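Local structure of SidF, inhibitor of growth family, member 3 (Legionella pneumophila subsp. pneumophila, 4FYE) at residues L484-I488 with L549-I553; K491-L495 with Q542-I546; R655-K659 with N726-N730; E678-R684 with V693-D697. The protein dephosphorylates phosphoinositides, probably removing the 3-phosphate of phosphatidylinositol 3,4,5-trisphosphate, as an enzyme that Legionella makes. The protein carries 1 engineered substitution. One frame throughout, in Å; residues are numbered along the deposited sequence.

Overall arrangement
The four contacts form two pairs far apart in the phosphatase domain. Contacts 1 and 2 are successive levels of one antiparallel helical hairpin, helix 482-514 against helix 522-583; their centres are about 11 Å apart, and Ile488 CG2 meets Ile546 CG2 at 4.3 Å. Contacts 3 and 4, with centres about 9 Å apart, share a polar network: Asn726 OD1 pairs with Arg683 NH1 and Ala728 N with Asp697 OD2, both at 2.9 Å. Contact 4 is nested within the loop that contact 3 closes. Centres of contacts 1 and 3 lie about 36 Å apart. Helix 652-668 of contact 3 follows strand 641-645 through a short loop, consistent with the phosphate-binding loop of cysteine-based phosphatases.

Contact 1: L484-I488 with L549-I553; sequences LNQQI and LHNQI
The imidazole of His550 has one face covered by the end of Ile488. Methyl CD1 sits almost exactly over the middle of the ring, 3.7 Å from its centroid and 8° off the normal, which makes a well-centred CH-pi contact. At the ring's rim, ND1 is hydrogen-bonded to Asn446 of helix 438-458, which probably helps to set the ring's rotation, while the isoleucine covers it from within the helix pair. Ile488 arrives there because its CG1 lies beside the backbone N (chi1 -72°) and the chain then runs straight on to CD1.

The rest of the interface is aliphatic. Ile488 and Leu549 run past each other in opposite senses, CG1 touching CB at 3.7 Å. Leu484 does the same with Ile553, placing its CB 3.7 Å from Ile553 CD1, and that CD1 also reaches Ile488 CD1 at 3.9 Å. The CD2 branch of Leu484 touches Leu549 CD2 at 3.8 Å. Gln552 lies across the outer side of this leucine with OE1 3.7 Å from Leu484 CD2, and Gln487 brings its CB against Leu549 CD1.

The two helices run antiparallel, 160° between their directions and 9.9 Å between the axes of the short segments. Both belong to a predicted coiled coil. No hydrogen bond crosses between the segments: cohesion comes from methyl and methylene groups packed between the helices, with the glutamines at the margin and His550 ND1 satisfied by Asn446 of helix 438-458.

Contact 2: K491-L495 with Q542-I546; sequences KENAL and QESAI
Aliphatic packing joins Leu495 and Ile546, whose side chains reach toward each other tip to tip, CD1 to CD1 at 3.9 Å. Around this pair the methylenes of Lys491 do the work of a hydrophobic side chain. With CG anti to the backbone N (chi1 -156°) the lysine reaches over to the partner helix, and CD rests 3.7 Å from Ile546 CG1. A bend at chi3 lays CE against Ala545 CB at 3.5 Å, and a further bend at chi4 turns NZ past the same methyl.

Contacts between amide and hydrocarbon come next. Gln542 stretches out alongside Leu495, the two chains pointing in opposite senses, and its NE2 is wedged among Leu495 CG, Ala494 CB and Lys491 CG, the last at 3.4 Å. The same nitrogen stands 3.4 Å from the carbonyl oxygen Lys491 O.

The two glutamates lie on one flank, Lys491 NZ on the other. Glu492 sends its carboxylate across Ile546 CD1, but its ionic partners, Arg443 and Lys499, are both distant and weak. Glu543 has a firmer tie, a salt bridge to Arg381.

Residues 491 and 495 follow 484 and 488 by seven positions, as 542 and 546 precede 549 and 553. Such heptad spacing, with the helices at 163° and their segment axes 10.2 Å apart, is consistent with the predicted coiled coil, here an antiparallel helical hairpin.

Contact 3: R655-K659 with N726-N730; sequences RLAQK and NFADN
Arg655 curls back on itself through three successive turns of the same sign (chi1 -51°, chi2 -48°), which bring its guanidinium above the rim of the Phe727 ring, tilted 57° to it, and out to Asp729. Asp729 turns its carboxylate to meet it, with CG between the backbone N and the carbonyl carbon. NH2 of Arg655 gives a 2.6 Å salt bridge to Asp729 OD1, which lies in the guanidinium plane and is reached on its syn side, somewhat out of the carboxylate plane; Gly731 N binds OD2.

Phe727 is sandwiched between two cations. On one face Arg655 CZ stands 4.5 Å from the ring centroid, and on the opposite face Lys659 NZ stands 4.8 Å from it, both as cation-pi contacts. Gln658 fills the ring edge with its amide. The lysine is fixed by a second partner: NZ donates to Asn726 O at 2.9 Å, in the carbonyl plane.

This buried junction ties the loop ahead of helix 733-741 to helix 652-668. Thr701 and Gln704 of helix 701-712 pack against Arg655, Thr629 of helix 626-637 touches Lys659, and Leu656 and Ala657 face Lys644 of strand 641-645.

Contact 4: E678-R684 with V693-D697; sequences EFLDHRR and VEQLD
Asp697 OD2 is gripped from two quarters, by NH1 of Arg684 and by the backbone N of Ala728. The salt bridge from Arg684 NH1 measures 3.0 Å; its N-H points within the guanidinium plane but reaches the oxygen from above the carboxylate plane, and the two planes stand 81° apart.

NH2, at the other end of the guanidinium, makes two bonds. It donates to His682 O at 2.7 Å and to Phe679 O at 2.8 Å, both acceptors lying at the edge of the arginine's plane. Arg684 thus gathers carbonyls where helix 678-681 gives way to loop at His682, and links them to the carboxylate on helix 692-699. The unit is a one-turn helix and helix 692-699 joined by a short loop, only eight residues separating the segments. Within it the backbone of the loop is drawn in by Glu694, whose OE1 and OE2 take the amide N-H groups of Thr685 and His686. The acid chain, extended with CG anti to the backbone N (chi1 175°), slides past the arginine's aliphatic part, CD 3.4 Å from Arg684 CG.

Apolar contacts lie alongside. Val693 puts one methyl, CG2, over a face of the His682 ring, 3.6 Å from its centroid and nearer the CG side, as a CH-pi contact. Its other methyl, CG1, lies 3.9 Å from Phe679 CA. The Phe679 side chain crosses Leu696 at about a right angle, CE2 touching CD1 at 3.8 Å. A carboxylate oxygen also stands beside this ring, Asp697 OD1 3.7 Å from Phe679 CZ, with the two planes 85° apart.

Contact 1: L484-I488 with L549-I553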
loop_
_atom_site.group_PDB
_atom_site.type_symbol
_atom_site.label_atom_id
_atom_site.label_comp_id
_atom_site.label_asym_id
_atom_site.label_seq_id
_atom_site.Cartn_x
_atom_site.Cartn_y
_atom_site.Cartn_z
ATOM N N LEU A 484 -24.850 22.238 8.588
ATOM C CA LEU A 484 -23.437 22.472 8.330
ATOM C C LEU A 484 -22.919 21.697 7.117
ATOM O O LEU A 484 -22.026 22.172 6.413
ATOM C CB LEU A 484 -22.617 22.177 9.563
ATOM C CG LEU A 484 -22.987 22.944 10.831
ATOM C CD1 LEU A 484 -22.904 22.003 12.028
ATOM C CD2 LEU A 484 -22.055 24.134 11.020
ATOM N N ASN A 485 -23.483 20.516 6.862
ATOM C CA ASN A 485 -23.099 19.722 5.667
ATOM C C ASN A 485 -23.402 20.484 4.369
ATOM O O ASN A 485 -22.569 20.518 3.452
ATOM C CB ASN A 485 -23.747 18.323 5.671
ATOM C CG ASN A 485 -22.840 17.257 6.279
ATOM O OD1 ASN A 485 -21.638 17.252 6.046
ATOM N ND2 ASN A 485 -23.416 16.340 7.040
ATOM N N GLN A 486 -24.584 21.120 4.330
ATOM C CA GLN A 486 -24.995 22.011 3.236
ATOM C C GLN A 486 -24.004 23.159 3.010
ATOM O O GLN A 486 -23.561 23.422 1.881
ATOM C CB GLN A 486 -26.380 22.604 3.543
ATOM C CG GLN A 486 -27.139 23.121 2.335
ATOM C CD GLN A 486 -27.522 21.995 1.387
ATOM O OE1 GLN A 486 -28.692 21.646 1.296
ATOM N NE2 GLN A 486 -26.533 21.406 0.696
ATOM N N GLN A 487 -23.665 23.822 4.110
ATOM C CA GLN A 487 -22.710 24.918 4.119
ATOM C C GLN A 487 -21.293 24.523 3.634
ATOM O O GLN A 487 -20.525 25.384 3.171
ATOM C CB GLN A 487 -22.620 25.455 5.547
ATOM C CG GLN A 487 -23.894 26.091 6.105
ATOM C CD GLN A 487 -23.574 26.966 7.330
ATOM O OE1 GLN A 487 -24.278 26.909 8.348
ATOM N NE2 GLN A 487 -22.499 27.758 7.223
ATOM N N ILE A 488 -20.948 23.236 3.773
ATOM C CA ILE A 488 -19.637 22.717 3.359
ATOM C C ILE A 488 -19.627 22.384 1.869
ATOM O O ILE A 488 -18.734 22.805 1.110
ATOM C CB ILE A 488 -19.231 21.450 4.169
ATOM C CG1 ILE A 488 -18.842 21.794 5.622
ATOM C CG2 ILE A 488 -18.076 20.689 3.492
ATOM C CD1 ILE A 488 -18.518 20.550 6.465
ATOM N N LEU A 549 -15.925 24.354 9.896
ATOM C CA LEU A 549 -17.256 23.755 9.854
ATOM C C LEU A 549 -17.216 22.282 10.267
ATOM O O LEU A 549 -18.041 21.838 11.106
ATOM C CB LEU A 549 -17.863 23.949 8.468
ATOM C CG LEU A 549 -18.251 25.408 8.185
ATOM C CD1 LEU A 549 -18.757 25.611 6.754
ATOM C CD2 LEU A 549 -19.276 25.898 9.202
ATOM N N HIS A 550 -16.243 21.542 9.700
ATOM C CA HIS A 550 -16.012 20.172 10.105
ATOM C C HIS A 550 -15.829 20.111 11.591
ATOM O O HIS A 550 -16.433 19.267 12.259
ATOM C CB HIS A 550 -14.825 19.511 9.375
ATOM C CG HIS A 550 -15.196 18.894 8.022
ATOM N ND1 HIS A 550 -16.110 17.911 7.890
ATOM C CD2 HIS A 550 -14.756 19.173 6.733
ATOM C CE1 HIS A 550 -16.272 17.590 6.586
ATOM N NE2 HIS A 550 -15.438 18.359 5.880
ATOM N N ASN A 551 -15.032 21.020 12.138
ATOM C CA ASN A 551 -14.763 20.967 13.577
ATOM C C ASN A 551 -16.050 21.134 14.383
ATOM O O ASN A 551 -16.219 20.518 15.423
ATOM C CB ASN A 551 -13.653 21.951 13.985
ATOM C CG ASN A 551 -12.277 21.512 13.456
ATOM O OD1 ASN A 551 -11.410 22.329 13.116
ATOM N ND2 ASN A 551 -12.081 20.203 13.366
ATOM N N GLN A 552 -16.991 21.904 13.866
ATOM C CA GLN A 552 -18.270 22.019 14.565
ATOM C C GLN A 552 -19.089 20.725 14.448
ATOM O O GLN A 552 -19.801 20.333 15.385
ATOM C CB GLN A 552 -19.080 23.211 14.049
ATOM C CG GLN A 552 -18.510 24.582 14.392
ATOM C CD GLN A 552 -19.239 25.668 13.614
ATOM O OE1 GLN A 552 -20.424 25.944 13.860
ATOM N NE2 GLN A 552 -18.543 26.261 12.640
ATOM N N ILE A 553 -18.982 20.055 13.305
ATOM C CA ILE A 553 -19.688 18.782 13.152
ATOM C C ILE A 553 -19.134 17.710 14.108
ATOM O O ILE A 553 -19.884 16.981 14.775
ATOM C CB ILE A 553 -19.686 18.328 11.688
ATOM C CG1 ILE A 553 -20.552 19.308 10.892
ATOM C CG2 ILE A 553 -20.131 16.868 11.563
ATOM C CD1 ILE A 553 -20.626 19.090 9.396
#

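Contact 2: K491-L495 with Q542-I546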
loop_
_atom_site.group_PDB
_atom_site.type_symbol
_atom_site.label_atom_id
_atom_site.label_comp_id
_atom_site.label_asym_id
_atom_site.label_seq_id
_atom_site.Cartn_x
_atom_site.Cartn_y
_atom_site.Cartn_z
ATOM N N LYS A 491 -19.468 25.414 0.003
ATOM C CA LYS A 491 -18.116 25.976 -0.156
ATOM C C LYS A 491 -17.116 25.131 -0.929
ATOM O O LYS A 491 -16.239 25.678 -1.601
ATOM C CB LYS A 491 -17.494 26.523 1.121
ATOM C CG LYS A 491 -16.433 27.566 0.770
ATOM C CD LYS A 491 -15.386 27.774 1.873
ATOM C CE LYS A 491 -15.964 28.358 3.164
ATOM N NZ LYS A 491 -16.212 29.840 3.164
ATOM N N GLU A 492 -17.238 23.813 -0.839
ATOM C CA GLU A 492 -16.317 22.945 -1.577
ATOM C C GLU A 492 -16.564 23.085 -3.074
ATOM O O GLU A 492 -15.631 23.069 -3.881
ATOM C CB GLU A 492 -16.406 21.486 -1.119
ATOM C CG GLU A 492 -15.182 20.651 -1.515
ATOM C CD GLU A 492 -14.082 20.539 -0.445
ATOM O OE1 GLU A 492 -14.295 19.927 0.644
ATOM O OE2 GLU A 492 -12.960 21.029 -0.714
ATOM N N ASN A 493 -17.823 23.276 -3.443
ATOM C CA ASN A 493 -18.146 23.661 -4.827
ATOM C C ASN A 493 -17.558 25.008 -5.350
ATOM O O ASN A 493 -17.106 25.073 -6.493
ATOM C CB ASN A 493 -19.629 23.440 -5.084
ATOM C CG ASN A 493 -19.988 21.940 -5.092
ATOM O OD1 ASN A 493 -19.167 21.085 -5.449
ATOM N ND2 ASN A 493 -21.208 21.620 -4.702
ATOM N N ALA A 494 -17.458 26.026 -4.493
ATOM C CA ALA A 494 -16.746 27.292 -4.815
ATOM C C ALA A 494 -15.238 27.149 -5.171
ATOM O O ALA A 494 -14.673 27.926 -5.984
ATOM C CB ALA A 494 -16.920 28.283 -3.670
ATOM N N LEU A 495 -14.608 26.157 -4.542
ATOM C CA LEU A 495 -13.192 25.828 -4.738
ATOM C C LEU A 495 -12.828 25.229 -6.073
ATOM O O LEU A 495 -11.696 25.386 -6.550
ATOM C CB LEU A 495 -12.737 24.837 -3.666
ATOM C CG LEU A 495 -12.193 25.469 -2.390
ATOM C CD1 LEU A 495 -11.873 24.367 -1.403
ATOM C CD2 LEU A 495 -10.932 26.277 -2.673
ATOM N N GLN A 542 -10.164 29.246 2.073
ATOM C CA GLN A 542 -11.441 28.521 2.017
ATOM C C GLN A 542 -11.307 27.169 2.685
ATOM O O GLN A 542 -12.202 26.761 3.419
ATOM C CB GLN A 542 -11.954 28.334 0.579
ATOM C CG GLN A 542 -12.695 29.516 -0.001
ATOM C CD GLN A 542 -13.151 29.236 -1.431
ATOM O OE1 GLN A 542 -12.631 29.848 -2.363
ATOM N NE2 GLN A 542 -14.099 28.278 -1.617
ATOM N N GLU A 543 -10.203 26.468 2.425
ATOM C CA GLU A 543 -9.876 25.235 3.170
ATOM C C GLU A 543 -10.067 25.455 4.717
ATOM O O GLU A 543 -10.828 24.726 5.390
ATOM C CB GLU A 543 -8.474 24.738 2.782
ATOM C CG GLU A 543 -8.416 24.063 1.393
ATOM C CD GLU A 543 -7.051 23.441 0.974
ATOM O OE1 GLU A 543 -5.988 23.837 1.519
ATOM O OE2 GLU A 543 -7.040 22.576 0.040
ATOM N N SER A 544 -9.460 26.512 5.259
ATOM C CA SER A 544 -9.710 26.912 6.660
ATOM C C SER A 544 -11.163 26.963 7.111
ATOM O O SER A 544 -11.489 26.411 8.160
ATOM C CB SER A 544 -9.085 28.263 6.969
ATOM O OG SER A 544 -7.695 28.121 7.096
ATOM N N ALA A 545 -12.030 27.627 6.350
ATOM C CA ALA A 545 -13.390 27.830 6.833
ATOM C C ALA A 545 -14.167 26.517 6.804
ATOM O O ALA A 545 -14.988 26.237 7.691
ATOM C CB ALA A 545 -14.106 28.929 6.046
ATOM N N ILE A 546 -13.884 25.713 5.774
ATOM C CA ILE A 546 -14.381 24.329 5.637
ATOM C C ILE A 546 -13.977 23.457 6.831
ATOM O O ILE A 546 -14.816 22.765 7.434
ATOM C CB ILE A 546 -13.883 23.715 4.319
ATOM C CG1 ILE A 546 -14.578 24.416 3.155
ATOM C CG2 ILE A 546 -14.149 22.212 4.267
ATOM C CD1 ILE A 546 -14.053 24.080 1.781
#

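Contact 3: R655-K659 with N726-N730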
loop_
_atom_site.group_PDB
_atom_site.type_symbol
_atom_site.label_atom_id
_atom_site.label_comp_id
_atom_site.label_asym_id
_atom_site.label_seq_id
_atom_site.Cartn_x
_atom_site.Cartn_y
_atom_site.Cartn_z
ATOM N N ARG A 655 3.334 -2.940 7.808
ATOM C CA ARG A 655 2.695 -3.421 9.002
ATOM C C ARG A 655 1.185 -3.052 9.015
ATOM O O ARG A 655 0.355 -3.821 9.502
ATOM C CB ARG A 655 3.339 -2.893 10.287
ATOM C CG ARG A 655 4.843 -2.992 10.546
ATOM C CD ARG A 655 5.710 -4.270 10.365
ATOM N NE ARG A 655 5.274 -5.479 10.938
ATOM C CZ ARG A 655 5.998 -6.370 11.651
ATOM N NH1 ARG A 655 7.259 -6.212 11.977
ATOM N NH2 ARG A 655 5.396 -7.499 12.059
ATOM N N LEU A 656 0.823 -1.877 8.489
ATOM C CA LEU A 656 -0.558 -1.585 8.342
ATOM C C LEU A 656 -1.150 -2.608 7.322
ATOM O O LEU A 656 -2.239 -3.172 7.585
ATOM C CB LEU A 656 -0.747 -0.135 7.886
ATOM C CG LEU A 656 -2.216 0.203 7.693
ATOM C CD1 LEU A 656 -3.121 0.190 8.975
ATOM C CD2 LEU A 656 -2.222 1.518 6.978
ATOM N N ALA A 657 -0.460 -2.870 6.194
ATOM C CA ALA A 657 -1.007 -3.853 5.218
ATOM C C ALA A 657 -1.218 -5.231 5.867
ATOM O O ALA A 657 -2.209 -5.939 5.556
ATOM C CB ALA A 657 -0.134 -3.953 3.955
ATOM N N GLN A 658 -0.343 -5.585 6.824
ATOM C CA GLN A 658 -0.426 -6.863 7.532
ATOM C C GLN A 658 -1.684 -6.904 8.403
ATOM O O GLN A 658 -2.370 -7.920 8.484
ATOM C CB GLN A 658 0.806 -7.045 8.461
ATOM C CG GLN A 658 0.639 -8.155 9.526
ATOM C CD GLN A 658 1.880 -8.441 10.475
ATOM O OE1 GLN A 658 1.766 -9.260 11.424
ATOM N NE2 GLN A 658 3.001 -7.786 10.263
ATOM N N LYS A 659 -1.960 -5.822 9.117
ATOM C CA LYS A 659 -3.183 -5.729 9.911
ATOM C C LYS A 659 -4.428 -5.831 9.004
ATOM O O LYS A 659 -5.398 -6.531 9.320
ATOM C CB LYS A 659 -3.133 -4.390 10.664
ATOM C CG LYS A 659 -3.036 -4.475 12.172
ATOM C CD LYS A 659 -1.783 -5.071 12.708
ATOM C CE LYS A 659 -1.758 -5.075 14.250
ATOM N NZ LYS A 659 -2.206 -6.348 14.955
ATOM N N ASN A 726 0.941 -6.669 19.973
ATOM C CA ASN A 726 0.405 -6.379 18.619
ATOM C C ASN A 726 0.861 -7.254 17.473
ATOM O O ASN A 726 0.186 -7.230 16.432
ATOM C CB ASN A 726 0.634 -4.927 18.199
ATOM C CG ASN A 726 -0.213 -3.945 19.012
ATOM O OD1 ASN A 726 -1.251 -4.329 19.530
ATOM N ND2 ASN A 726 0.234 -2.668 19.116
ATOM N N PHE A 727 1.969 -8.016 17.636
ATOM C CA PHE A 727 2.487 -8.809 16.540
ATOM C C PHE A 727 3.033 -10.170 16.983
ATOM O O PHE A 727 3.674 -10.301 18.036
ATOM C CB PHE A 727 3.570 -7.999 15.822
ATOM C CG PHE A 727 3.036 -6.766 15.131
ATOM C CD1 PHE A 727 2.476 -6.848 13.882
ATOM C CD2 PHE A 727 3.122 -5.509 15.746
ATOM C CE1 PHE A 727 1.977 -5.698 13.260
ATOM C CE2 PHE A 727 2.664 -4.373 15.124
ATOM C CZ PHE A 727 2.058 -4.476 13.883
ATOM N N ALA A 728 2.771 -11.182 16.173
ATOM C CA ALA A 728 3.291 -12.524 16.373
ATOM C C ALA A 728 4.814 -12.518 16.385
ATOM O O ALA A 728 5.451 -13.223 17.174
ATOM C CB ALA A 728 2.791 -13.432 15.288
ATOM N N ASP A 729 5.427 -11.690 15.557
ATOM C CA ASP A 729 6.889 -11.769 15.400
ATOM C C ASP A 729 7.635 -10.739 16.322
ATOM O O ASP A 729 7.055 -9.846 16.910
ATOM C CB ASP A 729 7.286 -11.525 13.968
ATOM C CG ASP A 729 7.188 -10.069 13.617
ATOM O OD1 ASP A 729 6.030 -9.619 13.499
ATOM O OD2 ASP A 729 8.229 -9.343 13.571
ATOM N N ASN A 730 8.942 -10.867 16.428
ATOM C CA ASN A 730 9.657 -10.119 17.400
ATOM C C ASN A 730 10.569 -9.029 16.741
ATOM O O ASN A 730 11.477 -8.527 17.394
ATOM C CB ASN A 730 10.489 -11.099 18.177
ATOM C CG ASN A 730 11.571 -11.848 17.309
ATOM O OD1 ASN A 730 11.835 -11.512 16.166
ATOM N ND2 ASN A 730 12.228 -12.839 17.908
#

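Contact 4: E678-R684 with V693-D697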
loop_
_atom_site.group_PDB
_atom_site.type_symbol
_atom_site.label_atom_id
_atom_site.label_comp_id
_atom_site.label_asym_id
_atom_site.label_seq_id
_atom_site.Cartn_x
_atom_site.Cartn_y
_atom_site.Cartn_z
ATOM N N GLU A 678 -11.616 -9.817 16.706
ATOM C CA GLU A 678 -10.645 -10.719 17.308
ATOM C C GLU A 678 -9.207 -10.547 16.792
ATOM O O GLU A 678 -8.269 -10.492 17.590
ATOM C CB GLU A 678 -11.066 -12.165 17.119
ATOM C CG GLU A 678 -10.751 -13.069 18.317
ATOM C CD GLU A 678 -11.752 -14.206 18.446
ATOM O OE1 GLU A 678 -12.615 -14.369 17.528
ATOM O OE2 GLU A 678 -11.669 -14.934 19.475
ATOM N N PHE A 679 -9.053 -10.452 15.467
ATOM C CA PHE A 679 -7.756 -10.411 14.845
ATOM C C PHE A 679 -7.060 -9.162 15.328
ATOM O O PHE A 679 -5.858 -9.140 15.472
ATOM C CB PHE A 679 -7.811 -10.421 13.309
ATOM C CG PHE A 679 -6.463 -10.549 12.691
ATOM C CD1 PHE A 679 -5.723 -9.440 12.400
ATOM C CD2 PHE A 679 -5.899 -11.774 12.519
ATOM C CE1 PHE A 679 -4.459 -9.537 11.878
ATOM C CE2 PHE A 679 -4.630 -11.886 12.030
ATOM C CZ PHE A 679 -3.901 -10.757 11.720
ATOM N N LEU A 680 -7.802 -8.103 15.591
ATOM C CA LEU A 680 -7.112 -6.905 16.073
ATOM C C LEU A 680 -6.890 -6.876 17.588
ATOM O O LEU A 680 -5.816 -6.507 18.009
ATOM C CB LEU A 680 -7.824 -5.658 15.591
ATOM C CG LEU A 680 -7.846 -5.329 14.093
ATOM C CD1 LEU A 680 -8.588 -3.990 13.963
ATOM C CD2 LEU A 680 -6.389 -5.225 13.589
ATOM N N ASP A 681 -7.870 -7.313 18.372
ATOM C CA ASP A 681 -7.874 -7.165 19.818
ATOM C C ASP A 681 -7.033 -8.237 20.467
ATOM O O ASP A 681 -6.423 -7.997 21.529
ATOM C CB ASP A 681 -9.318 -7.227 20.366
ATOM C CG ASP A 681 -10.250 -6.099 19.781
ATOM O OD1 ASP A 681 -9.709 -5.081 19.246
ATOM O OD2 ASP A 681 -11.516 -6.222 19.873
ATOM N N HIS A 682 -6.988 -9.417 19.843
ATOM C CA HIS A 682 -6.229 -10.544 20.413
ATOM C C HIS A 682 -4.810 -10.133 20.762
ATOM O O HIS A 682 -4.101 -9.527 19.954
ATOM C CB HIS A 682 -6.250 -11.837 19.562
ATOM C CG HIS A 682 -5.584 -13.014 20.267
ATOM N ND1 HIS A 682 -4.228 -13.260 20.194
ATOM C CD2 HIS A 682 -6.099 -13.950 21.172
ATOM C CE1 HIS A 682 -3.917 -14.311 20.965
ATOM N NE2 HIS A 682 -5.058 -14.739 21.570
ATOM N N ARG A 683 -4.415 -10.433 21.992
ATOM C CA ARG A 683 -3.113 -10.089 22.516
ATOM C C ARG A 683 -2.123 -11.239 22.214
ATOM O O ARG A 683 -2.197 -12.305 22.841
ATOM C CB ARG A 683 -3.205 -9.813 24.073
ATOM C CG ARG A 683 -4.042 -8.578 24.503
ATOM C CD ARG A 683 -3.608 -7.240 23.826
ATOM N NE ARG A 683 -3.936 -7.096 22.379
ATOM C CZ ARG A 683 -3.269 -6.265 21.532
ATOM N NH1 ARG A 683 -2.219 -5.521 21.952
ATOM N NH2 ARG A 683 -3.617 -6.149 20.239
ATOM N N ARG A 684 -1.177 -11.023 21.296
ATOM C CA ARG A 684 -0.243 -12.121 20.952
ATOM C C ARG A 684 0.651 -12.437 22.121
ATOM O O ARG A 684 1.046 -11.530 22.868
ATOM C CB ARG A 684 0.582 -11.817 19.688
ATOM C CG ARG A 684 -0.124 -12.198 18.409
ATOM C CD ARG A 684 -0.450 -11.013 17.482
ATOM N NE ARG A 684 -1.746 -10.408 17.734
ATOM C CZ ARG A 684 -2.645 -9.982 16.823
ATOM N NH1 ARG A 684 -2.483 -10.103 15.524
ATOM N NH2 ARG A 684 -3.787 -9.445 17.266
ATOM N N VAL A 693 -5.747 -16.972 15.901
ATOM C CA VAL A 693 -5.365 -15.648 15.382
ATOM C C VAL A 693 -3.866 -15.455 15.273
ATOM O O VAL A 693 -3.382 -14.978 14.242
ATOM C CB VAL A 693 -6.003 -14.478 16.139
ATOM C CG1 VAL A 693 -7.387 -14.247 15.579
ATOM C CG2 VAL A 693 -6.183 -14.838 17.576
ATOM N N GLU A 694 -3.140 -15.905 16.295
ATOM C CA GLU A 694 -1.680 -15.661 16.373
ATOM C C GLU A 694 -0.992 -16.529 15.350
ATOM O O GLU A 694 0.032 -16.145 14.759
ATOM C CB GLU A 694 -1.125 -15.922 17.787
ATOM C CG GLU A 694 0.350 -15.806 17.887
ATOM C CD GLU A 694 0.817 -15.347 19.255
ATOM O OE1 GLU A 694 -0.065 -15.305 20.176
ATOM O OE2 GLU A 694 2.058 -15.058 19.396
ATOM N N GLN A 695 -1.607 -17.672 15.112
ATOM C CA GLN A 695 -1.081 -18.603 14.135
ATOM C C GLN A 695 -1.202 -17.973 12.724
ATOM O O GLN A 695 -0.275 -18.077 11.898
ATOM C CB GLN A 695 -1.797 -19.970 14.246
ATOM C CG GLN A 695 -1.059 -21.029 13.447
ATOM C CD GLN A 695 -1.901 -22.233 12.980
ATOM O OE1 GLN A 695 -1.640 -22.769 11.886
ATOM N NE2 GLN A 695 -2.895 -22.675 13.800
ATOM N N LEU A 696 -2.331 -17.311 12.462
ATOM C CA LEU A 696 -2.458 -16.560 11.212
ATOM C C LEU A 696 -1.424 -15.455 11.205
ATOM O O LEU A 696 -0.733 -15.227 10.205
ATOM C CB LEU A 696 -3.851 -15.938 11.084
ATOM C CG LEU A 696 -4.489 -15.801 9.686
ATOM C CD1 LEU A 696 -5.544 -14.714 9.608
ATOM C CD2 LEU A 696 -3.584 -15.693 8.477
ATOM N N ASP A 697 -1.329 -14.728 12.312
ATOM C CA ASP A 697 -0.481 -13.570 12.310
ATOM C C ASP A 697 0.954 -14.043 11.934
ATOM O O ASP A 697 1.643 -13.353 11.257
ATOM C CB ASP A 697 -0.568 -12.842 13.672
ATOM C CG ASP A 697 -0.138 -11.357 13.601
ATOM O OD1 ASP A 697 -0.267 -10.707 12.521
ATOM O OD2 ASP A 697 0.294 -10.819 14.650
#